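Long-range contact in citrate lyase, subunit 1 (Methanosaeta concilii, PDB 6HXI), which probably catalyses the ATP-driven cleavage of citrate with coenzyme A to acetyl-CoA and oxaloacetate, working together with succinyl-CoA-ligase-like subunits: residues G307-E312 with N344-A349. Sequence-based numbering, arbitrary orientation.
Sequences GDPNTE and NFTDVA. With COA (coenzyme A), chain G; FLC (citrate anion), chain M.
D308 and T346 bring the loops 307-312 and 344-349 together, their CA atoms 3.9 Å apart, just before each loop turns into a helix. Two hydrogen bonds tie the loops: D308 N donates to T346 OG1 at 3.1 Å, and D347 N reaches D308 OD1 at 2.8 Å. The second is almost straight (177°) but meets the carboxylate from above its plane; D308 sends CG anti to its own N (chi1 -166°), carrying the acid across.

T346 OG1 also accepts from the citrate hydroxyl OHB at 2.7 Å, and the same hydroxyl oxygen accepts a hydrogen bond from G307 N, so the ligand joins both loops. Three successive amides, N344 N, F345 N and T346 N, grip one citrate carboxylate, OB2 taking the first and OB1 the others. OB1 lies 3.4 Å above one face of the F345 ring, toward its rim; ring atom CE1 lies 3.8 Å from CoA C2P. CE2 rests obliquely on G307 C at 3.6 Å, and CD2 meets D308 CB. With an alanine at F345, citrate and the end of the pantetheine arm would probably lose their shared wall, and a gap would open beside G307.

This exemplifies an anion site built from loop amides leading into helices. N310 caps helix 311-325 through E313 N; D347, at the N-cap of helix 348-361, bonds weakly. T346 packs on R377, which also binds citrate, and P309 and T346 touch T351. N344 and F345 meet a neighbouring succinyl-CoA ligase alpha-like subunit, so the loops line the citrate and CoA pocket, 344-349 following strand 334-338 of the parallel sheet.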
loop_
_atom_site.group_PDB
_atom_site.type_symbol
_atom_site.label_atom_id
_atom_site.label_comp_id
_atom_site.label_asym_id
_atom_site.label_seq_id
_atom_site.Cartn_x
_atom_site.Cartn_y
_atom_site.Cartn_z
ATOM N N GLY C 307 -26.346 -38.232 -16.051
ATOM C CA GLY C 307 -26.035 -36.827 -16.312
ATOM C C GLY C 307 -25.143 -36.189 -15.271
ATOM O O GLY C 307 -25.284 -35.002 -14.970
ATOM N N ASP C 308 -24.217 -36.986 -14.722
ATOM C CA ASP C 308 -23.228 -36.607 -13.700
ATOM C C ASP C 308 -23.831 -35.861 -12.484
ATOM O O ASP C 308 -23.502 -34.685 -12.279
ATOM C CB ASP C 308 -22.043 -35.833 -14.308
ATOM C CG ASP C 308 -20.815 -35.694 -13.400
ATOM O OD1 ASP C 308 -20.606 -36.581 -12.515
ATOM O OD2 ASP C 308 -20.042 -34.723 -13.592
ATOM N N PRO C 309 -24.687 -36.523 -11.645
ATOM C CA PRO C 309 -25.204 -35.835 -10.448
ATOM C C PRO C 309 -24.126 -35.713 -9.373
ATOM O O PRO C 309 -23.271 -36.593 -9.278
ATOM C CB PRO C 309 -26.359 -36.733 -9.985
ATOM C CG PRO C 309 -26.093 -38.071 -10.551
ATOM C CD PRO C 309 -25.189 -37.921 -11.739
ATOM N N ASN C 310 -24.156 -34.626 -8.559
ATOM C CA ASN C 310 -23.176 -34.440 -7.493
ATOM C C ASN C 310 -23.420 -35.378 -6.304
ATOM O O ASN C 310 -24.452 -36.049 -6.242
ATOM C CB ASN C 310 -23.083 -32.965 -7.049
ATOM C CG ASN C 310 -24.351 -32.362 -6.486
ATOM O OD1 ASN C 310 -25.045 -32.943 -5.641
ATOM N ND2 ASN C 310 -24.642 -31.133 -6.895
ATOM N N THR C 311 -22.458 -35.413 -5.359
ATOM C CA THR C 311 -22.488 -36.223 -4.138
ATOM C C THR C 311 -23.774 -36.031 -3.313
ATOM O O THR C 311 -24.370 -37.009 -2.886
ATOM C CB THR C 311 -21.221 -35.940 -3.317
ATOM O OG1 THR C 311 -20.103 -36.286 -4.115
ATOM C CG2 THR C 311 -21.174 -36.722 -2.003
ATOM N N GLU C 312 -24.174 -34.779 -3.092
ATOM C CA GLU C 312 -25.364 -34.394 -2.335
ATOM C C GLU C 312 -26.618 -34.951 -2.992
ATOM O O GLU C 312 -27.450 -35.525 -2.291
ATOM C CB GLU C 312 -25.417 -32.861 -2.201
ATOM C CG GLU C 312 -26.609 -32.288 -1.456
ATOM C CD GLU C 312 -26.767 -30.798 -1.700
ATOM O OE1 GLU C 312 -27.723 -30.403 -2.406
ATOM O OE2 GLU C 312 -25.892 -30.028 -1.245
ATOM N N ASN C 344 -19.616 -42.435 -19.428
ATOM C CA ASN C 344 -18.836 -41.560 -20.292
ATOM C C ASN C 344 -18.389 -40.335 -19.488
ATOM O O ASN C 344 -17.333 -39.781 -19.758
ATOM C CB ASN C 344 -19.678 -41.087 -21.470
ATOM C CG ASN C 344 -20.224 -42.189 -22.326
ATOM O OD1 ASN C 344 -19.574 -42.672 -23.261
ATOM N ND2 ASN C 344 -21.453 -42.558 -22.056
ATOM N N PHE C 345 -19.213 -39.855 -18.561
ATOM C CA PHE C 345 -18.828 -38.633 -17.862
ATOM C C PHE C 345 -19.249 -38.582 -16.400
ATOM O O PHE C 345 -18.619 -37.846 -15.647
ATOM C CB PHE C 345 -19.287 -37.373 -18.622
ATOM C CG PHE C 345 -20.777 -37.128 -18.730
ATOM C CD1 PHE C 345 -21.530 -37.739 -19.735
ATOM C CD2 PHE C 345 -21.416 -36.250 -17.863
ATOM C CE1 PHE C 345 -22.910 -37.488 -19.849
ATOM C CE2 PHE C 345 -22.793 -36.009 -17.971
ATOM C CZ PHE C 345 -23.527 -36.623 -18.966
ATOM N N THR C 346 -20.287 -39.331 -15.995
ATOM C CA THR C 346 -20.734 -39.408 -14.598
ATOM C C THR C 346 -19.553 -39.844 -13.771
ATOM O O THR C 346 -18.955 -40.885 -14.050
ATOM C CB THR C 346 -21.927 -40.363 -14.466
ATOM O OG1 THR C 346 -23.038 -39.833 -15.203
ATOM C CG2 THR C 346 -22.356 -40.612 -13.003
ATOM N N ASP C 347 -19.171 -39.019 -12.799
ATOM C CA ASP C 347 -18.050 -39.315 -11.913
ATOM C C ASP C 347 -18.431 -40.415 -10.900
ATOM O O ASP C 347 -19.297 -40.211 -10.050
ATOM C CB ASP C 347 -17.585 -38.032 -11.201
ATOM C CG ASP C 347 -16.139 -38.099 -10.758
ATOM O OD1 ASP C 347 -15.830 -38.904 -9.843
ATOM O OD2 ASP C 347 -15.309 -37.365 -11.342
ATOM N N VAL C 348 -17.786 -41.577 -10.989
ATOM C CA VAL C 348 -18.121 -42.712 -10.116
ATOM C C VAL C 348 -17.676 -42.466 -8.659
ATOM O O VAL C 348 -18.325 -42.952 -7.731
ATOM C CB VAL C 348 -17.596 -44.056 -10.694
ATOM C CG1 VAL C 348 -18.029 -45.250 -9.833
ATOM C CG2 VAL C 348 -18.047 -44.248 -12.143
ATOM N N ALA C 349 -16.584 -41.705 -8.465
ATOM C CA ALA C 349 -16.047 -41.379 -7.147
ATOM C C ALA C 349 -16.994 -40.487 -6.374
ATOM O O ALA C 349 -17.243 -40.760 -5.200
ATOM C CB ALA C 349 -14.694 -40.705 -7.275
HETATM N N1A COA G . -26.135 -15.862 -12.001
HETATM C C2A COA G . -27.151 -16.174 -12.811
HETATM N N3A COA G . -27.318 -17.271 -13.563
HETATM C C4A COA G . -26.253 -18.083 -13.475
HETATM C C5A COA G . -25.130 -17.891 -12.690
HETATM C C6A COA G . -25.101 -16.730 -11.891
HETATM N N6A COA G . -24.133 -16.462 -11.016
HETATM N N7A COA G . -24.191 -18.883 -12.926
HETATM C C8A COA G . -24.761 -19.646 -13.823
HETATM N N9A COA G . -26.008 -19.222 -14.208
HETATM C C1B COA G . -26.887 -19.821 -15.210
HETATM C C2B COA G . -26.286 -19.985 -16.601
HETATM O O2B COA G . -26.358 -18.765 -17.342
HETATM C C3B COA G . -27.205 -21.069 -17.173
HETATM O O3B COA G . -28.465 -20.527 -17.623
HETATM P P3B COA G . -29.361 -21.196 -18.760
HETATM O O7A COA G . -29.581 -22.617 -18.361
HETATM O O8A COA G . -30.609 -20.389 -18.815
HETATM O O9A COA G . -28.578 -21.015 -20.072
HETATM C C4B COA G . -27.586 -21.916 -15.953
HETATM O O4B COA G . -27.247 -21.125 -14.795
HETATM C C5B COA G . -26.925 -23.268 -15.872
HETATM O O5B COA G . -25.530 -23.094 -16.188
HETATM P P1A COA G . -24.732 -24.154 -17.143
HETATM O O1A COA G . -23.254 -24.049 -17.060
HETATM O O2A COA G . -25.258 -24.146 -18.570
HETATM O O3A COA G . -25.264 -25.458 -16.392
HETATM P P2A COA G . -24.994 -27.024 -16.301
HETATM O O4A COA G . -23.984 -27.296 -15.260
HETATM O O5A COA G . -26.327 -27.631 -15.928
HETATM O O6A COA G . -24.494 -27.516 -17.763
HETATM C CBP COA G . -25.114 -29.387 -19.200
HETATM C CCP COA G . -25.412 -27.942 -18.787
HETATM C CDP COA G . -26.096 -29.779 -20.313
HETATM C CEP COA G . -23.670 -29.535 -19.721
HETATM C CAP COA G . -25.307 -30.307 -17.962
HETATM O OAP COA G . -26.512 -30.007 -17.283
HETATM C C9P COA G . -25.227 -31.808 -18.207
HETATM O O9P COA G . -24.127 -32.360 -18.291
HETATM N N8P COA G . -26.392 -32.468 -18.307
HETATM C C7P COA G . -26.475 -33.884 -18.636
HETATM C C6P COA G . -27.148 -34.109 -19.963
HETATM C C5P COA G . -27.332 -35.577 -20.270
HETATM O O5P COA G . -27.473 -36.397 -19.365
HETATM N N4P COA G . -27.308 -35.917 -21.558
HETATM C C3P COA G . -27.365 -37.300 -22.014
HETATM C C2P COA G . -26.018 -37.993 -21.950
HETATM S S1P COA G . -26.266 -39.606 -22.743
HETATM C CAC FLC M . -24.088 -43.276 -16.696
HETATM C CA FLC M . -24.840 -42.675 -17.877
HETATM C CB FLC M . -24.386 -41.285 -18.358
HETATM C CBC FLC M . -22.864 -41.330 -18.623
HETATM C CG FLC M . -25.155 -40.874 -19.625
HETATM C CGC FLC M . -26.472 -41.599 -19.884
HETATM O OA1 FLC M . -23.949 -42.559 -15.669
HETATM O OA2 FLC M . -23.697 -44.475 -16.795
HETATM O OB1 FLC M . -22.146 -40.608 -17.905
HETATM O OB2 FLC M . -22.456 -42.084 -19.535
HETATM O OG1 FLC M . -27.511 -41.135 -19.375
HETATM O OG2 FLC M . -26.448 -42.638 -20.589
HETATM O OHB FLC M . -24.666 -40.322 -17.349
#